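Local coordinates for outer membrane protein SusF (Bacteroides thetaiotaomicron, PDB 4FE9) that binds starch at the surface of the bacterial cell through its carbohydrate-binding modules, before the glucan is transported into the periplasm for degradation, at residues 193-198 against 203-208; 430-433 against 438-441; 49-54 against 113-118. All coordinates share one frame; numbering follows the deposited sequence.

Interaction 1 of 3, residues 193-198 against 203-208; sequences KIFPAS and NDIDWT. With GLC (alpha-D-glucopyranose), chain B; GLC (alpha-D-glucopyranose), chain C; EDO (1,2-ethanediol), chain G.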
loop_
_atom_site.group_PDB
_atom_site.type_symbol
_atom_site.label_atom_id
_atom_site.label_comp_id
_atom_site.label_asym_id
_atom_site.label_seq_id
_atom_site.Cartn_x
_atom_site.Cartn_y
_atom_site.Cartn_z
ATOM N N LYS A 193 -17.343 -13.257 9.839
ATOM C CA LYS A 193 -17.001 -12.443 11.017
ATOM C C LYS A 193 -15.583 -12.756 11.514
ATOM O O LYS A 193 -15.017 -13.795 11.171
ATOM C CB LYS A 193 -18.031 -12.666 12.119
ATOM C CG LYS A 193 -19.375 -11.958 11.824
ATOM C CD LYS A 193 -20.518 -12.479 12.695
ATOM C CE LYS A 193 -21.610 -11.437 12.751
ATOM N NZ LYS A 193 -22.832 -11.836 13.448
ATOM N N ILE A 194 -15.052 -11.878 12.372
ATOM C CA ILE A 194 -13.789 -12.087 13.023
ATOM C C ILE A 194 -14.034 -12.363 14.487
ATOM O O ILE A 194 -14.863 -11.713 15.113
ATOM C CB ILE A 194 -12.937 -10.853 12.917
ATOM C CG1 ILE A 194 -12.624 -10.549 11.454
ATOM C CG2 ILE A 194 -11.618 -11.026 13.686
ATOM C CD1 ILE A 194 -12.199 -9.071 11.234
ATOM N N PHE A 195 -13.428 -13.407 15.007
ATOM C CA PHE A 195 -13.614 -13.725 16.416
ATOM C C PHE A 195 -12.291 -13.676 17.125
ATOM O O PHE A 195 -11.316 -14.218 16.638
ATOM C CB PHE A 195 -14.253 -15.104 16.579
ATOM C CG PHE A 195 -15.682 -15.150 16.160
ATOM C CD1 PHE A 195 -16.021 -15.291 14.814
ATOM C CD2 PHE A 195 -16.677 -14.881 17.065
ATOM C CE1 PHE A 195 -17.344 -15.214 14.409
ATOM C CE2 PHE A 195 -17.996 -14.792 16.664
ATOM C CZ PHE A 195 -18.331 -15.034 15.357
ATOM N N PRO A 196 -12.250 -13.026 18.306
ATOM C CA PRO A 196 -11.114 -13.249 19.184
ATOM C C PRO A 196 -11.035 -14.720 19.602
ATOM O O PRO A 196 -12.063 -15.370 19.784
ATOM C CB PRO A 196 -11.421 -12.355 20.405
ATOM C CG PRO A 196 -12.859 -12.141 20.375
ATOM C CD PRO A 196 -13.295 -12.204 18.938
ATOM N N ALA A 197 -9.824 -15.221 19.784
ATOM C CA ALA A 197 -9.608 -16.626 20.201
ATOM C C ALA A 197 -10.439 -17.033 21.421
ATOM O O ALA A 197 -10.919 -18.167 21.498
ATOM C CB ALA A 197 -8.118 -16.888 20.450
ATOM N N SER A 198 -10.677 -16.095 22.336
ATOM C CA SER A 198 -11.404 -16.429 23.565
ATOM C C SER A 198 -12.918 -16.650 23.321
ATOM O O SER A 198 -13.622 -17.179 24.187
ATOM C CB SER A 198 -11.201 -15.344 24.627
ATOM O OG SER A 198 -11.537 -14.052 24.101
ATOM N N ASN A 203 -15.731 -26.675 19.157
ATOM C CA ASN A 203 -16.555 -26.332 18.013
ATOM C C ASN A 203 -17.480 -25.144 18.287
ATOM O O ASN A 203 -18.165 -24.673 17.378
ATOM C CB ASN A 203 -17.390 -27.534 17.557
ATOM C CG ASN A 203 -17.912 -27.369 16.148
ATOM O OD1 ASN A 203 -17.185 -26.973 15.251
ATOM N ND2 ASN A 203 -19.196 -27.589 15.974
ATOM N N ASP A 204 -17.593 -24.749 19.552
ATOM C CA ASP A 204 -18.589 -23.735 19.937
ATOM C C ASP A 204 -18.048 -22.304 19.758
ATOM O O ASP A 204 -16.862 -22.023 20.056
ATOM C CB ASP A 204 -19.048 -23.955 21.386
ATOM C CG ASP A 204 -20.005 -22.832 21.895
ATOM O OD1 ASP A 204 -21.174 -22.809 21.461
ATOM O OD2 ASP A 204 -19.569 -21.974 22.733
ATOM N N ILE A 205 -18.896 -21.418 19.228
ATOM C CA ILE A 205 -18.551 -20.015 19.046
ATOM C C ILE A 205 -19.559 -19.167 19.830
ATOM O O ILE A 205 -20.770 -19.432 19.789
ATOM C CB ILE A 205 -18.649 -19.628 17.572
ATOM C CG1 ILE A 205 -17.715 -20.490 16.733
ATOM C CG2 ILE A 205 -18.384 -18.103 17.378
ATOM C CD1 ILE A 205 -17.752 -20.184 15.208
ATOM N N ASP A 206 -19.053 -18.233 20.636
ATOM C CA ASP A 206 -19.920 -17.302 21.348
ATOM C C ASP A 206 -20.241 -16.143 20.420
ATOM O O ASP A 206 -19.397 -15.258 20.171
ATOM C CB ASP A 206 -19.234 -16.797 22.621
ATOM C CG ASP A 206 -20.135 -15.919 23.454
ATOM O OD1 ASP A 206 -21.177 -15.418 22.925
ATOM O OD2 ASP A 206 -19.872 -15.819 24.666
ATOM N N TRP A 207 -21.394 -16.243 19.771
ATOM C CA TRP A 207 -21.787 -15.261 18.765
ATOM C C TRP A 207 -21.843 -13.842 19.294
ATOM O O TRP A 207 -21.726 -12.908 18.527
ATOM C CB TRP A 207 -23.148 -15.641 18.153
ATOM C CG TRP A 207 -23.129 -17.032 17.567
ATOM C CD1 TRP A 207 -23.827 -18.119 18.006
ATOM C CD2 TRP A 207 -22.309 -17.481 16.493
ATOM N NE1 TRP A 207 -23.543 -19.215 17.213
ATOM C CE2 TRP A 207 -22.620 -18.844 16.270
ATOM C CE3 TRP A 207 -21.412 -16.838 15.621
ATOM C CZ2 TRP A 207 -22.048 -19.582 15.225
ATOM C CZ3 TRP A 207 -20.865 -17.565 14.577
ATOM C CH2 TRP A 207 -21.143 -18.936 14.419
ATOM N N THR A 208 -22.154 -13.675 20.586
ATOM C CA THR A 208 -22.164 -12.328 21.164
ATOM C C THR A 208 -20.767 -11.667 21.145
ATOM O O THR A 208 -20.646 -10.479 21.369
ATOM C CB THR A 208 -22.722 -12.297 22.604
ATOM O OG1 THR A 208 -21.809 -12.974 23.477
ATOM C CG2 THR A 208 -24.088 -12.961 22.683
HETATM C C1 GLC B . -24.149 -16.695 13.099
HETATM C C2 GLC B . -23.505 -15.353 12.778
HETATM C C3 GLC B . -24.275 -14.668 11.647
HETATM C C4 GLC B . -24.299 -15.577 10.436
HETATM C C5 GLC B . -24.856 -16.946 10.811
HETATM C C6 GLC B . -24.686 -17.882 9.627
HETATM O O2 GLC B . -23.581 -14.506 13.932
HETATM O O3 GLC B . -23.607 -13.458 11.327
HETATM O O4 GLC B . -25.081 -15.009 9.400
HETATM O O5 GLC B . -24.115 -17.527 11.931
HETATM O O6 GLC B . -25.342 -19.092 9.919
HETATM C C1 GLC C . -28.153 -17.381 16.531
HETATM C C2 GLC C . -27.245 -16.175 16.752
HETATM C C3 GLC C . -26.643 -15.777 15.435
HETATM C C4 GLC C . -25.902 -16.931 14.773
HETATM C C5 GLC C . -26.759 -18.185 14.722
HETATM C C6 GLC C . -25.884 -19.392 14.349
HETATM O O2 GLC C . -28.029 -15.076 17.219
HETATM O O3 GLC C . -25.722 -14.721 15.613
HETATM O O4 GLC C . -25.507 -16.468 13.452
HETATM O O5 GLC C . -27.337 -18.455 16.022
HETATM O O6 GLC C . -26.711 -20.416 13.801
HETATM C C1 EDO G . -21.501 -22.574 16.970
HETATM O O1 EDO G . -21.344 -22.359 18.390
HETATM C C2 EDO G . -20.599 -23.696 16.482
HETATM O O2 EDO G . -21.244 -24.974 16.612
#

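Interaction 2 of 3, residues 430-433 against 438-441; sequences EFII and IAYR. With EDO (1,2-ethanediol), chain F.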
loop_
_atom_site.group_PDB
_atom_site.type_symbol
_atom_site.label_atom_id
_atom_site.label_comp_id
_atom_site.label_asym_id
_atom_site.label_seq_id
_atom_site.Cartn_x
_atom_site.Cartn_y
_atom_site.Cartn_z
ATOM N N GLU A 430 18.690 -15.047 -8.767
ATOM C CA GLU A 430 20.002 -15.454 -9.214
ATOM C C GLU A 430 19.920 -16.106 -10.562
ATOM O O GLU A 430 18.811 -16.369 -11.094
ATOM C CB GLU A 430 20.708 -16.360 -8.177
ATOM C CG GLU A 430 20.128 -17.822 -8.100
ATOM C CD GLU A 430 21.095 -18.818 -7.473
ATOM O OE1 GLU A 430 22.346 -18.701 -7.714
ATOM O OE2 GLU A 430 20.598 -19.797 -6.846
ATOM N N PHE A 431 21.074 -16.217 -11.202
ATOM C CA PHE A 431 21.139 -16.801 -12.516
ATOM C C PHE A 431 22.569 -17.256 -12.821
ATOM O O PHE A 431 23.477 -17.153 -11.978
ATOM C CB PHE A 431 20.679 -15.766 -13.563
ATOM C CG PHE A 431 21.448 -14.495 -13.503
ATOM C CD1 PHE A 431 22.610 -14.343 -14.243
ATOM C CD2 PHE A 431 21.080 -13.492 -12.620
ATOM C CE1 PHE A 431 23.346 -13.171 -14.176
ATOM C CE2 PHE A 431 21.798 -12.311 -12.561
ATOM C CZ PHE A 431 22.958 -12.169 -13.310
ATOM N N ILE A 432 22.723 -17.855 -13.969
ATOM C CA ILE A 432 24.005 -18.431 -14.385
ATOM C C ILE A 432 24.019 -18.488 -15.942
ATOM O O ILE A 432 23.065 -18.039 -16.593
ATOM C CB ILE A 432 24.209 -19.841 -13.731
ATOM C CG1 ILE A 432 25.693 -20.254 -13.718
ATOM C CG2 ILE A 432 23.320 -20.899 -14.420
ATOM C CD1 ILE A 432 26.582 -19.320 -12.947
ATOM N N ILE A 433 25.120 -18.959 -16.525
ATOM C CA ILE A 433 25.200 -19.183 -17.987
ATOM C C ILE A 433 25.274 -20.682 -18.307
ATOM O O ILE A 433 26.118 -21.386 -17.757
ATOM C CB ILE A 433 26.473 -18.505 -18.580
ATOM C CG1 ILE A 433 26.369 -17.009 -18.455
ATOM C CG2 ILE A 433 26.674 -18.886 -20.012
ATOM C CD1 ILE A 433 27.236 -16.493 -17.386
ATOM N N ILE A 438 22.177 -16.599 -20.908
ATOM C CA ILE A 438 21.825 -16.337 -19.509
ATOM C C ILE A 438 20.618 -17.169 -19.126
ATOM O O ILE A 438 19.640 -17.177 -19.847
ATOM C CB ILE A 438 21.547 -14.852 -19.247
ATOM C CG1 ILE A 438 22.705 -14.004 -19.785
ATOM C CG2 ILE A 438 21.388 -14.620 -17.744
ATOM C CD1 ILE A 438 22.660 -12.538 -19.364
ATOM N N ALA A 439 20.813 -18.071 -18.161
ATOM C CA ALA A 439 19.708 -18.893 -17.615
ATOM C C ALA A 439 19.323 -18.382 -16.239
ATOM O O ALA A 439 20.068 -18.573 -15.258
ATOM C CB ALA A 439 20.125 -20.364 -17.517
ATOM N N TYR A 440 18.124 -17.825 -16.146
ATOM C CA TYR A 440 17.612 -17.345 -14.889
ATOM C C TYR A 440 17.046 -18.492 -14.059
ATOM O O TYR A 440 16.146 -19.231 -14.527
ATOM C CB TYR A 440 16.514 -16.308 -15.139
ATOM C CG TYR A 440 17.019 -15.077 -15.830
ATOM C CD1 TYR A 440 17.737 -14.127 -15.135
ATOM C CD2 TYR A 440 16.907 -14.936 -17.220
ATOM C CE1 TYR A 440 18.279 -13.030 -15.779
ATOM C CE2 TYR A 440 17.451 -13.840 -17.876
ATOM C CZ TYR A 440 18.093 -12.864 -17.142
ATOM O OH TYR A 440 18.594 -11.724 -17.769
ATOM N N ARG A 441 17.334 -18.458 -12.766
ATOM C CA ARG A 441 16.757 -19.446 -11.865
ATOM C C ARG A 441 15.247 -19.262 -11.789
ATOM O O ARG A 441 14.492 -20.228 -11.867
ATOM C CB ARG A 441 17.381 -19.364 -10.469
ATOM C CG ARG A 441 16.599 -20.182 -9.417
ATOM C CD ARG A 441 17.460 -20.481 -8.194
ATOM N NE ARG A 441 16.654 -21.137 -7.152
ATOM C CZ ARG A 441 17.088 -21.411 -5.931
ATOM N NH1 ARG A 441 16.340 -22.166 -5.113
ATOM N NH2 ARG A 441 18.326 -21.053 -5.573
HETATM C C1 EDO F . 16.565 -9.193 -18.552
HETATM O O1 EDO F . 17.234 -8.993 -17.300
HETATM C C2 EDO F . 15.199 -9.759 -18.249
HETATM O O2 EDO F . 14.535 -10.045 -19.482
#

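Interaction 3 of 3, residues 49-54 against 113-118; sequences VEIAKL and LKISIN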
loop_
_atom_site.group_PDB
_atom_site.type_symbol
_atom_site.label_atom_id
_atom_site.label_comp_id
_atom_site.label_asym_id
_atom_site.label_seq_id
_atom_site.Cartn_x
_atom_site.Cartn_y
_atom_site.Cartn_z
ATOM N N VAL A 49 -23.472 18.239 22.070
ATOM C CA VAL A 49 -22.407 19.030 22.691
ATOM C C VAL A 49 -22.287 20.380 22.006
ATOM O O VAL A 49 -22.542 20.496 20.814
ATOM C CB VAL A 49 -21.044 18.304 22.590
ATOM C CG1 VAL A 49 -21.011 17.094 23.570
ATOM C CG2 VAL A 49 -20.810 17.823 21.170
ATOM N N GLU A 50 -21.838 21.381 22.759
ATOM C CA GLU A 50 -21.561 22.696 22.226
ATOM C C GLU A 50 -20.131 22.775 21.872
ATOM O O GLU A 50 -19.259 22.807 22.771
ATOM C CB GLU A 50 -21.839 23.747 23.295
ATOM C CG GLU A 50 -22.963 23.377 24.226
ATOM C CD GLU A 50 -23.501 24.585 25.035
ATOM O OE1 GLU A 50 -22.694 25.439 25.473
ATOM O OE2 GLU A 50 -24.717 24.640 25.284
ATOM N N ILE A 51 -19.845 22.993 20.594
ATOM C CA ILE A 51 -18.465 22.909 20.158
ATOM C C ILE A 51 -17.816 24.259 19.827
ATOM O O ILE A 51 -16.583 24.362 19.744
ATOM C CB ILE A 51 -18.278 21.892 19.024
ATOM C CG1 ILE A 51 -19.060 22.318 17.789
ATOM C CG2 ILE A 51 -18.731 20.514 19.479
ATOM C CD1 ILE A 51 -18.737 21.460 16.551
ATOM N N ALA A 52 -18.638 25.291 19.656
ATOM C CA ALA A 52 -18.135 26.590 19.305
ATOM C C ALA A 52 -19.183 27.666 19.597
ATOM O O ALA A 52 -20.362 27.358 19.839
ATOM C CB ALA A 52 -17.692 26.631 17.828
ATOM N N LYS A 53 -18.742 28.916 19.642
ATOM C CA LYS A 53 -19.637 30.035 19.945
ATOM C C LYS A 53 -19.183 31.233 19.127
ATOM O O LYS A 53 -17.998 31.418 18.929
ATOM C CB LYS A 53 -19.579 30.358 21.442
ATOM C CG LYS A 53 -20.516 31.466 21.906
ATOM C CD LYS A 53 -20.354 31.695 23.443
ATOM C CE LYS A 53 -21.212 32.879 23.947
ATOM N NZ LYS A 53 -22.457 32.995 23.168
ATOM N N LEU A 54 -20.137 31.950 18.520
ATOM C CA LEU A 54 -19.842 33.256 17.945
ATOM C C LEU A 54 -19.835 34.306 19.027
ATOM O O LEU A 54 -20.835 34.520 19.690
ATOM C CB LEU A 54 -20.879 33.639 16.867
ATOM C CG LEU A 54 -20.734 35.081 16.369
ATOM C CD1 LEU A 54 -19.411 35.223 15.648
ATOM C CD2 LEU A 54 -21.874 35.435 15.460
ATOM N N LEU A 113 -9.715 18.298 16.490
ATOM C CA LEU A 113 -10.638 18.732 15.477
ATOM C C LEU A 113 -10.527 20.259 15.325
ATOM O O LEU A 113 -10.827 20.999 16.252
ATOM C CB LEU A 113 -12.047 18.383 15.889
ATOM C CG LEU A 113 -12.366 16.903 16.120
ATOM C CD1 LEU A 113 -13.713 16.755 16.824
ATOM C CD2 LEU A 113 -12.363 16.182 14.760
ATOM N N LYS A 114 -10.235 20.693 14.109
ATOM C CA LYS A 114 -10.228 22.075 13.756
ATOM C C LYS A 114 -11.573 22.438 13.087
ATOM O O LYS A 114 -12.022 21.757 12.181
ATOM C CB LYS A 114 -9.025 22.341 12.848
ATOM C CG LYS A 114 -8.918 23.728 12.271
ATOM C CD LYS A 114 -7.572 23.875 11.502
ATOM C CE LYS A 114 -7.787 24.261 10.024
ATOM N NZ LYS A 114 -8.237 23.096 9.188
ATOM N N ILE A 115 -12.299 23.349 13.720
ATOM C CA ILE A 115 -13.649 23.732 13.293
ATOM C C ILE A 115 -13.608 25.043 12.543
ATOM O O ILE A 115 -13.087 26.041 13.041
ATOM C CB ILE A 115 -14.571 23.884 14.481
ATOM C CG1 ILE A 115 -14.529 22.610 15.324
ATOM C CG2 ILE A 115 -15.982 24.176 14.030
ATOM C CD1 ILE A 115 -15.121 22.759 16.654
ATOM N N SER A 116 -14.065 25.015 11.307
ATOM C CA SER A 116 -14.099 26.204 10.458
ATOM C C SER A 116 -15.546 26.557 10.163
ATOM O O SER A 116 -16.235 25.783 9.489
ATOM C CB SER A 116 -13.384 25.898 9.136
ATOM O OG SER A 116 -12.955 27.075 8.494
ATOM N N ILE A 117 -16.022 27.696 10.687
ATOM C CA ILE A 117 -17.396 28.158 10.425
ATOM C C ILE A 117 -17.411 29.356 9.481
ATOM O O ILE A 117 -16.708 30.343 9.706
ATOM C CB ILE A 117 -18.133 28.549 11.707
ATOM C CG1 ILE A 117 -18.155 27.372 12.697
ATOM C CG2 ILE A 117 -19.568 28.950 11.371
ATOM C CD1 ILE A 117 -18.701 27.723 14.056
ATOM N N ASN A 118 -18.036 29.178 8.337
ATOM C CA ASN A 118 -18.174 30.258 7.365
ATOM C C ASN A 118 -19.588 30.818 7.511
ATOM O O ASN A 118 -20.585 30.099 7.260
ATOM C CB ASN A 118 -17.938 29.701 5.935
ATOM C CG ASN A 118 -17.999 30.770 4.860
ATOM O OD1 ASN A 118 -18.856 31.686 4.890
ATOM N ND2 ASN A 118 -17.166 30.615 3.857
#

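Interaction 1 of 3, residues 193-198 against 203-208
The two segments meet at the F195 ring, whose partners are I205, D206 and W207. The I205 contact is a CH-pi interaction: CG2 of I205 sits over one face of the phenyl ring, 3.7 Å from the centroid of F195 and 25° off the ring normal. A chi1 of -59° swings this methyl to the side opposite the I205 backbone N, and over the ring. The backbone O of D206 comes in at the ring edge of F195, near its plane. W207 approaches obliquely, its CE3 lying 3.6 Å from F195 CZ, with the ring planes at 74°.

These residues belong to the first carbohydrate-binding module, where strand 191-196 runs in an antiparallel sheet and the chain returns through a small hairpin into the 3-10 turn that carries W207. I205 CG2 backs one face of the W207 indole, which probably helps to steady it as a platform; the opposite face receives the sugar. There C1 of the chain B glucose and C4 of the chain C glucose, joined in an alpha-1,4 linkage, lie over the indole, each offset toward the rim.

K193 hydrogen-bonds the glucan: its extended chain carries NZ to O2 and O3 of the chain B glucose, 2.8 Å from each. D158, W162, N191, D216 and A232 complete the pocket.

At the start of the 3-10 turn, D206 OD1 takes a 2.6 Å bond from T208 OG1, which arrives from above the carboxylate plane. On the strand just before it, I205 N gives a 2.8 Å bond to O1 of an ethanediol, probably from the crystallisation liquor.

Interaction 2 of 3, residues 430-433 against 438-441
This is a beta hairpin of the third carbohydrate-binding module, strands 430-434 and 437-440 running antiparallel in a curled sheet where 430-434 also pairs with 410-415; F431 is paired to Y440, I432 to A439 and I433 to I438. I432 and A439 form the hydrogen-bonded pair: I432 N reaches A439 O at 3.0 Å, and A439 N returns to I432 O at 2.7 Å. R441 N bonds to E430 O at 3.1 Å and carries the pairing past the non-hydrogen-bonded pair F431-Y440.

On the face holding F431, I433, I438 and Y440, F431 runs alongside both neighbours across the hairpin. Its CB meets Y440 CD1 at 3.7 Å, its CD1 meets I438 CG2 at 3.7 Å, and the two aromatic rings are oblique, planes at 56°. I438 CG2 also lies over one face of the Y440 ring. L460 of strand 458-461 packs against this side.

Y440 OH accepts a bond from an ethanediol, probably from the crystallisation liquor, that is also hydrogen-bonded to A284 O and I298 N of the second module.

E430 OE1 pairs with R413, and R441 NE and NH2 are also held by G444 O and D446. With CG of R441 opposite the backbone N (chi1 168°) and the chain extended as far as NE, NH2 meets E430 OE2 at 2.9 Å, through the anti lone pair of that oxygen and in the guanidinium plane.

Interaction 3 of 3, residues 49-54 against 113-118
I51 meets I115 and A52 meets I117, and both pairings are made by apolar side chains. The closer one joins two terminal methyls, I51 CD1 and I115 CD1, at 3.8 Å. I115 CD1 also lies beside the stem of the other isoleucine, 4.0 Å from I51 CB, and 3.8 Å from the backbone O of I51, so one methyl covers both side chain and main chain. The two side chains meet at a slant. I115 has CG1 anti to its carbonyl carbon (chi1 -53°), and a trans chi2 of 166° then carries CD1 out to the facing strand. The second pairing is looser: A52 CB touches I117 CD1 at 4.1 Å, the short alanine being met by the long branch of I117.

The arrangement is consistent with the two walls of an Ig-like beta sandwich, in the N-terminal part of the chain, where the sequence family belongs to the E-set clan. Strand 48-57 pairs with 27-33 and 87-91, whereas 111-122 pairs with 64-72 and 128-141; strand 27-33 links the two sides by pairing with both 48-57 and 128-141. The closest CA atoms, those of A52 and I115, are 8.0 Å apart, a gap bridged by side chains.

On 113-118, L113, I115 and I117 alternate toward the other strand. On 49-54 that alternation is interrupted: consecutive I51 and A52 both point toward the contact. The I51 psi of -16° is far from a strand value, and both residues hydrogen-bond through the backbone to F88, as in a beta bulge.

Further apolar packing surrounds the pairs. I51 lies on V90 and I138, A52 on V136, I115 on L72, and I117 on V67 and F88. At one end V49 and L113 both pack on L95 of helix 92-102.

Overall arrangement
The three contacts follow one another along the chain in the order interaction 3, interaction 1, interaction 2, and none touches another. Interaction 1 is the one at a starch site: W207 lies against two glucose units and K193 bonds one of them, and the W207 side chain is about 8 Å from a further bound glucose. Interaction 3, in the N-terminal Ig-like part, has its centre about 42 Å from that of interaction 1, with nearest atoms about 25 Å apart. Interaction 2, in the third module, is about 50 Å from interaction 1 between centres; its E430 side chain lies about 13 Å from the bound sodium. Interactions 2 and 3 are about 65 Å apart between centres, on opposite sides of the chain's centre.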